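Side-chain contacts in 2-dehydropantoate 2-reductase (Bacillus subtilis, PDB 3EGO), which probably catalyses the NADPH-dependent reduction of ketopantoate to pantoic acid, the second step in the route to pantothenate: residues A[31-34]-A[35-38]; A[59-62]-A[63-67]; A[151-154]-A[155-158]. All blocks are in the same frame, centred on the assembly; numbering follows the deposited sequence.

Contact 1. Residues A[31-34]-A[35-38]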
loop_
_atom_site.group_PDB
_atom_site.type_symbol
_atom_site.label_atom_id
_atom_site.label_comp_id
_atom_site.label_asym_id
_atom_site.label_seq_id
_atom_site.Cartn_x
_atom_site.Cartn_y
_atom_site.Cartn_z
ATOM N N THR A 31 -3.081 34.408 -1.597
ATOM C CA THR A 31 -2.288 33.323 -1.009
ATOM C C THR A 31 -2.714 33.183 0.451
ATOM O O THR A 31 -3.065 34.156 1.085
ATOM C CB THR A 31 -0.760 33.660 -1.009
ATOM O OG1 THR A 31 -0.508 34.834 -0.225
ATOM C CG2 THR A 31 -0.229 33.931 -2.399
ATOM N N ARG A 32 -2.661 31.981 1.008
ATOM C CA ARG A 32 -3.009 31.837 2.419
ATOM C C ARG A 32 -1.912 32.378 3.357
ATOM O O ARG A 32 -2.219 32.828 4.471
ATOM C CB ARG A 32 -3.358 30.382 2.764
ATOM C CG ARG A 32 -2.147 29.482 3.066
ATOM C CD ARG A 32 -2.554 28.303 3.931
ATOM N NE ARG A 32 -2.858 28.688 5.315
ATOM C CZ ARG A 32 -3.823 28.135 6.054
ATOM N NH1 ARG A 32 -4.599 27.190 5.539
ATOM N NH2 ARG A 32 -4.025 28.532 7.303
ATOM N N ARG A 33 -0.651 32.365 2.906
ATOM C CA ARG A 33 0.474 32.900 3.731
ATOM C C ARG A 33 0.904 34.343 3.404
ATOM O O ARG A 33 1.311 34.661 2.278
ATOM C CB ARG A 33 1.685 31.976 3.667
ATOM C CG ARG A 33 1.341 30.520 3.909
ATOM C CD ARG A 33 2.474 29.606 3.475
ATOM N NE ARG A 33 2.564 29.390 2.025
ATOM C CZ ARG A 33 3.598 29.765 1.265
ATOM N NH1 ARG A 33 4.644 30.395 1.788
ATOM N NH2 ARG A 33 3.588 29.508 -0.026
ATOM N N GLN A 34 0.808 35.229 4.400
ATOM C CA GLN A 34 1.185 36.644 4.197
ATOM C C GLN A 34 2.612 36.796 3.658
ATOM O O GLN A 34 2.945 37.747 2.932
ATOM C CB GLN A 34 0.991 37.412 5.528
ATOM C CG GLN A 34 0.802 38.917 5.386
ATOM C CD GLN A 34 -0.338 39.429 6.276
ATOM O OE1 GLN A 34 -0.109 40.151 7.249
ATOM N NE2 GLN A 34 -1.578 39.032 5.948
ATOM N N GLU A 35 3.480 35.859 4.005
ATOM C CA GLU A 35 4.878 35.947 3.564
ATOM C C GLU A 35 4.990 35.757 2.061
ATOM O O GLU A 35 5.854 36.357 1.396
ATOM C CB GLU A 35 5.701 34.870 4.244
ATOM C CG GLU A 35 4.892 33.629 4.470
ATOM C CD GLU A 35 5.758 32.407 4.654
ATOM O OE1 GLU A 35 6.957 32.579 5.030
ATOM O OE2 GLU A 35 5.236 31.291 4.412
ATOM N N GLN A 36 4.151 34.882 1.511
ATOM C CA GLN A 36 4.166 34.794 0.055
ATOM C C GLN A 36 3.547 36.030 -0.554
ATOM O O GLN A 36 4.077 36.579 -1.481
ATOM C CB GLN A 36 3.397 33.586 -0.419
ATOM C CG GLN A 36 3.374 33.535 -1.971
ATOM C CD GLN A 36 2.734 32.245 -2.461
ATOM O OE1 GLN A 36 1.873 31.676 -1.802
ATOM N NE2 GLN A 36 3.172 31.777 -3.614
ATOM N N ALA A 37 2.383 36.447 -0.052
ATOM C CA ALA A 37 1.733 37.638 -0.562
ATOM C C ALA A 37 2.676 38.831 -0.527
ATOM O O ALA A 37 2.740 39.610 -1.480
ATOM C CB ALA A 37 0.414 37.915 0.197
ATOM N N ALA A 38 3.441 38.960 0.562
ATOM C CA ALA A 38 4.384 40.065 0.696
ATOM C C ALA A 38 5.487 39.938 -0.321
ATOM O O ALA A 38 5.925 40.921 -0.897
ATOM C CB ALA A 38 4.994 40.115 2.130
HETATM O O HOH W 1 1.224 28.891 -1.645
#
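Arg33 meets the first turn of helix 34-43 from the N-cap position, and it does so at both its ends. Its carbonyl oxygen takes a nearly straight bond from Ala37 N (3.1 Å to Arg33 O, 171° at the hydrogen), in the carbonyl plane. A second donor, Thr31 OG1, reaches Arg33 O at 3.1 Å from above that plane, and Gln36 N adds a weak bond. The Thr31 chi1 of 61° swings OG1 toward Arg33 O and sets it 3.2 Å from Ala37 CB; with Ala37 N this makes two full bonds on one acceptor. Ala38 N makes the following i to i+4 bond, to Gln34 O at 2.7 Å.

At the other end, the guanidinium is bonded edge-on: Arg33 NH1 forms a salt bridge with Glu35 OE2 at 2.8 Å. The acceptor lies in the guanidinium plane but is itself met from above the carboxylate, the two planes being 85° apart. Gln36 lays its CB over one face. Its extended chain carries OE1 to a water, which bridges to Arg33 NH2 with 2.9 Å to each atom. Two donors have partners beyond the two segments: Arg33 NH2 also pairs with Asp131 OD1, while Gln36 NE2 bonds Asp131 O and Gly10 O. Gly10 belongs to the glycine-rich segment assigned to NADP(+) by similarity. The strand end and helix start are those of the second beta-alpha unit of a dinucleotide-binding Rossmann fold, set here beside the glycine-rich loop of the first.

Contact 2. Residues A[59-62]-A[63-67]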
loop_
_atom_site.group_PDB
_atom_site.type_symbol
_atom_site.label_atom_id
_atom_site.label_comp_id
_atom_site.label_asym_id
_atom_site.label_seq_id
_atom_site.Cartn_x
_atom_site.Cartn_y
_atom_site.Cartn_z
ATOM N N SER A 59 -0.206 41.937 -7.959
ATOM C CA SER A 59 -0.602 42.213 -6.569
ATOM C C SER A 59 -0.837 40.892 -5.852
ATOM O O SER A 59 -0.925 39.833 -6.492
ATOM C CB SER A 59 -1.854 43.101 -6.490
ATOM O OG SER A 59 -1.673 44.251 -7.291
ATOM N N ALA A 60 -0.922 40.941 -4.525
ATOM C CA ALA A 60 -1.170 39.754 -3.733
ATOM C C ALA A 60 -1.933 40.100 -2.447
ATOM O O ALA A 60 -1.934 41.249 -1.997
ATOM C CB ALA A 60 0.129 39.038 -3.433
ATOM N N ASP A 61 -2.585 39.119 -1.862
ATOM C CA ASP A 61 -3.391 39.354 -0.683
ATOM C C ASP A 61 -3.636 38.008 -0.044
ATOM O O ASP A 61 -3.356 36.980 -0.655
ATOM C CB ASP A 61 -4.725 39.978 -1.082
ATOM C CG ASP A 61 -5.251 40.955 -0.047
ATOM O OD1 ASP A 61 -5.576 42.099 -0.459
ATOM O OD2 ASP A 61 -5.338 40.575 1.154
ATOM N N THR A 62 -4.174 38.015 1.182
ATOM C CA THR A 62 -4.419 36.795 1.913
ATOM C C THR A 62 -5.921 36.638 2.021
ATOM O O THR A 62 -6.432 35.686 2.582
ATOM C CB THR A 62 -3.740 36.839 3.302
ATOM O OG1 THR A 62 -4.007 38.095 3.915
ATOM C CG2 THR A 62 -2.220 36.713 3.152
ATOM N N SER A 63 -6.629 37.578 1.423
ATOM C CA SER A 63 -8.070 37.472 1.391
ATOM C C SER A 63 -8.611 38.061 0.101
ATOM O O SER A 63 -7.954 38.862 -0.561
ATOM C CB SER A 63 -8.660 38.176 2.617
ATOM O OG SER A 63 -8.268 39.544 2.583
ATOM N N ILE A 64 -9.806 37.625 -0.267
ATOM C CA ILE A 64 -10.495 38.183 -1.428
ATOM C C ILE A 64 -11.160 39.459 -0.937
ATOM O O ILE A 64 -12.188 39.425 -0.258
ATOM C CB ILE A 64 -11.579 37.223 -1.976
ATOM C CG1 ILE A 64 -10.975 35.851 -2.286
ATOM C CG2 ILE A 64 -12.271 37.801 -3.245
ATOM C CD1 ILE A 64 -11.998 34.816 -2.603
ATOM N N ASN A 65 -10.560 40.595 -1.234
ATOM C CA ASN A 65 -11.184 41.814 -0.787
ATOM C C ASN A 65 -11.298 42.852 -1.901
ATOM O O ASN A 65 -11.297 44.070 -1.660
ATOM C CB ASN A 65 -10.575 42.341 0.531
ATOM C CG ASN A 65 -9.076 42.257 0.560
ATOM O OD1 ASN A 65 -8.393 42.948 -0.201
ATOM N ND2 ASN A 65 -8.545 41.429 1.458
ATOM N N SER A 66 -11.386 42.330 -3.125
ATOM C CA SER A 66 -11.832 43.097 -4.291
ATOM C C SER A 66 -13.025 42.447 -4.986
ATOM O O SER A 66 -13.374 41.273 -4.730
ATOM C CB SER A 66 -10.699 43.333 -5.300
ATOM O OG SER A 66 -9.733 44.228 -4.782
ATOM N N ASP A 67 -13.671 43.243 -5.838
ATOM C CA ASP A 67 -14.671 42.743 -6.763
ATOM C C ASP A 67 -13.959 42.414 -8.077
ATOM O O ASP A 67 -13.828 43.271 -8.960
ATOM C CB ASP A 67 -15.767 43.796 -7.001
ATOM C CG ASP A 67 -16.868 43.747 -5.949
ATOM O OD1 ASP A 67 -16.779 42.901 -5.026
ATOM O OD2 ASP A 67 -17.831 44.551 -6.053
#
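Asp61, at an intermediate chi1 of -146°, holds its carboxylate beside the backbone that follows, which brings OD2 to the amides of Thr62 and Ser63. Asn65 CG is modelled between its own N and carbonyl carbon (chi1 43°), turning the amide back toward the strand end, although the placing of that amide is in doubt. As modelled, the Asp61 and Asn65 side chains arrive from opposite directions, with carboxylate and amide planes 68° apart.

The firm evidence lies at one oxygen. Asp61 OD2 accepts from Thr62 N at 2.8 Å through its anti lone pair. It also accepts from Ser63 N, 3.3 Å away from Asp61 OD2, and this donor stands above the carboxylate plane. The second bond, from side-chain oxygen to the amide two residues on, defines an Asx turn. It bends the chain just where strand 52-61 ends, in the Rossmann-type sheet where Asp61 still pairs through its backbone with Val29 and Thr31 beside it. From here the chain must cross to strand 70-73, on the far side of strand 4-8.

A leucine in place of Asp61 would probably leave the amides of Thr62 and Ser63 without their shared acceptor and free the turn to shift.

The side-chain bonds from Ser63 and Asn65 are less certain. Asn65 ND2 makes a weak bond to Asp61 OD2, and a doubtful one, since the model sets that nitrogen too close to Ser63 OG; the weak bond from Ser63 OG to the same oxygen shares the doubt. Asp61 OD1 and Asn65 OD1, two acceptors, stand 3.0 Å apart, which also leaves the amide's orientation open to question.

Contact 3. Residues A[151-154]-A[155-158]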
loop_
_atom_site.group_PDB
_atom_site.type_symbol
_atom_site.label_atom_id
_atom_site.label_comp_id
_atom_site.label_asym_id
_atom_site.label_seq_id
_atom_site.Cartn_x
_atom_site.Cartn_y
_atom_site.Cartn_z
ATOM N N GLU A 151 -23.123 31.471 -18.799
ATOM C CA GLU A 151 -22.995 32.001 -20.131
ATOM C C GLU A 151 -21.525 32.060 -20.558
ATOM O O GLU A 151 -20.753 32.827 -19.983
ATOM C CB GLU A 151 -23.527 33.438 -20.070
ATOM C CG GLU A 151 -23.568 34.158 -21.356
ATOM C CD GLU A 151 -23.879 35.637 -21.140
ATOM O OE1 GLU A 151 -23.673 36.405 -22.080
ATOM O OE2 GLU A 151 -24.326 36.014 -20.039
ATOM N N PRO A 152 -21.134 31.259 -21.562
ATOM C CA PRO A 152 -19.728 31.173 -21.951
ATOM C C PRO A 152 -19.202 32.510 -22.422
ATOM O O PRO A 152 -18.039 32.853 -22.156
ATOM C CB PRO A 152 -19.731 30.185 -23.116
ATOM C CG PRO A 152 -21.052 29.504 -23.078
ATOM C CD PRO A 152 -22.004 30.374 -22.351
ATOM N N ASP A 153 -20.056 33.286 -23.092
ATOM C CA ASP A 153 -19.589 34.528 -23.711
ATOM C C ASP A 153 -19.021 35.479 -22.670
ATOM O O ASP A 153 -18.169 36.290 -22.982
ATOM C CB ASP A 153 -20.699 35.194 -24.532
ATOM C CG ASP A 153 -20.947 34.480 -25.851
ATOM O OD1 ASP A 153 -20.074 33.677 -26.314
ATOM O OD2 ASP A 153 -22.018 34.748 -26.430
ATOM N N ARG A 154 -19.469 35.350 -21.425
ATOM C CA ARG A 154 -18.921 36.174 -20.341
ATOM C C ARG A 154 -17.389 36.190 -20.266
ATOM O O ARG A 154 -16.803 37.178 -19.836
ATOM C CB ARG A 154 -19.522 35.780 -18.976
ATOM C CG ARG A 154 -20.862 36.430 -18.692
ATOM C CD ARG A 154 -21.460 36.014 -17.350
ATOM N NE ARG A 154 -20.854 36.654 -16.180
ATOM C CZ ARG A 154 -21.097 37.904 -15.782
ATOM N NH1 ARG A 154 -21.893 38.700 -16.494
ATOM N NH2 ARG A 154 -20.518 38.372 -14.679
ATOM N N LEU A 155 -16.736 35.116 -20.701
ATOM C CA LEU A 155 -15.272 35.088 -20.647
ATOM C C LEU A 155 -14.554 35.486 -21.935
ATOM O O LEU A 155 -13.324 35.382 -22.003
ATOM C CB LEU A 155 -14.771 33.734 -20.174
ATOM C CG LEU A 155 -15.326 33.266 -18.830
ATOM C CD1 LEU A 155 -14.636 32.003 -18.405
ATOM C CD2 LEU A 155 -15.262 34.351 -17.723
ATOM N N ASN A 156 -15.317 35.958 -22.933
ATOM C CA ASN A 156 -14.794 36.284 -24.271
ATOM C C ASN A 156 -13.737 37.357 -24.250
ATOM O O ASN A 156 -12.682 37.199 -24.864
ATOM C CB ASN A 156 -15.919 36.798 -25.210
ATOM C CG ASN A 156 -16.805 35.685 -25.773
ATOM O OD1 ASN A 156 -16.520 34.490 -25.619
ATOM N ND2 ASN A 156 -17.895 36.088 -26.452
ATOM N N ILE A 157 -14.025 38.460 -23.570
ATOM C CA ILE A 157 -13.100 39.577 -23.562
ATOM C C ILE A 157 -11.922 39.168 -22.716
ATOM O O ILE A 157 -10.771 39.350 -23.127
ATOM C CB ILE A 157 -13.760 40.908 -23.091
ATOM C CG1 ILE A 157 -14.805 41.366 -24.108
ATOM C CG2 ILE A 157 -12.729 42.006 -22.949
ATOM C CD1 ILE A 157 -15.686 42.519 -23.597
ATOM N N LEU A 158 -12.202 38.537 -21.572
ATOM C CA LEU A 158 -11.125 38.126 -20.671
ATOM C C LEU A 158 -10.100 37.285 -21.424
ATOM O O LEU A 158 -8.918 37.551 -21.330
ATOM C CB LEU A 158 -11.659 37.382 -19.440
ATOM C CG LEU A 158 -12.294 38.263 -18.356
ATOM C CD1 LEU A 158 -13.335 37.483 -17.576
ATOM C CD2 LEU A 158 -11.192 38.857 -17.440
HETATM O O HOH W 2 -14.798 38.683 -20.567
#
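Asn156 lies alongside Asp153 while Leu155, its neighbour, turns to the protein interior, and the two residues divide this turn into a surface side and a packed side. Backbone bonds make the frame of the turn. Leu155 N bonds Pro152 O at 3.0 Å, and Asn156 N bonds Asp153 O at 2.9 Å. With Arg154 N on Glu151 O, each donor lies three residues after its acceptor, the pattern of overlapping beta turns. On the packed side, buried Leu155 places its side chain against Tyr118 of strand 116-128 and Leu70 of strand 70-73, and Leu158 joins it on Leu70. The segment is thereby seated against the sheet of the family's nucleotide-binding domain, away from the annotated sites. Arg154 is likewise anchored outside the turn, with NE on Asn94 and its side chain on Ser116 and Tyr118 of strand 116-128.

The surface side is held more loosely. With CG beside the backbone N in both Asp153 and Asn156 (chi1 -75° and -78°), on positions three residues apart in the turn, the two side chains run the same way. Asn156 ND2 reaches Asp153 OD1 at 3.3 Å, a weak bond with the carboxylate and amide planes 49° apart. Nearer the backbone, Asn156 CB comes within 3.2 Å of the carbonyl oxygen Asp153 O.

Further on, a water takes the place of a direct backbone bond: it donates to Arg154 O at 2.6 Å and accepts from Leu158 N at 2.8 Å. The chemistry suggests that backbone bonds and the buried leucines largely set the shape of the turn, while the Asp153-Asn156 pair, weakly bonded and exposed, probably adds little to its hold.

Following the chain from the N terminus, contact 1 closes the short connection from strand 26-30 into helix 34-43. Contact 2 closes the turn that leaves strand 52-61, and contact 3 lies in the long loop between strands 142-146 and 168-170. The three are in series; none nests in or crosses another. Contacts 1 and 2 nonetheless touch, as their strands are parallel neighbours: Thr31 N lies 2.8 Å from Asp61 O, a probable hydrogen bond, and Gln34 NE2 meets Thr62 OG1 in a weak one. Contact 3 stands apart, its nearest atoms about 10 Å from contact 2 and about 18 Å from contact 1, joining its loop to strands 70-73 and 116-128 of the same sheet.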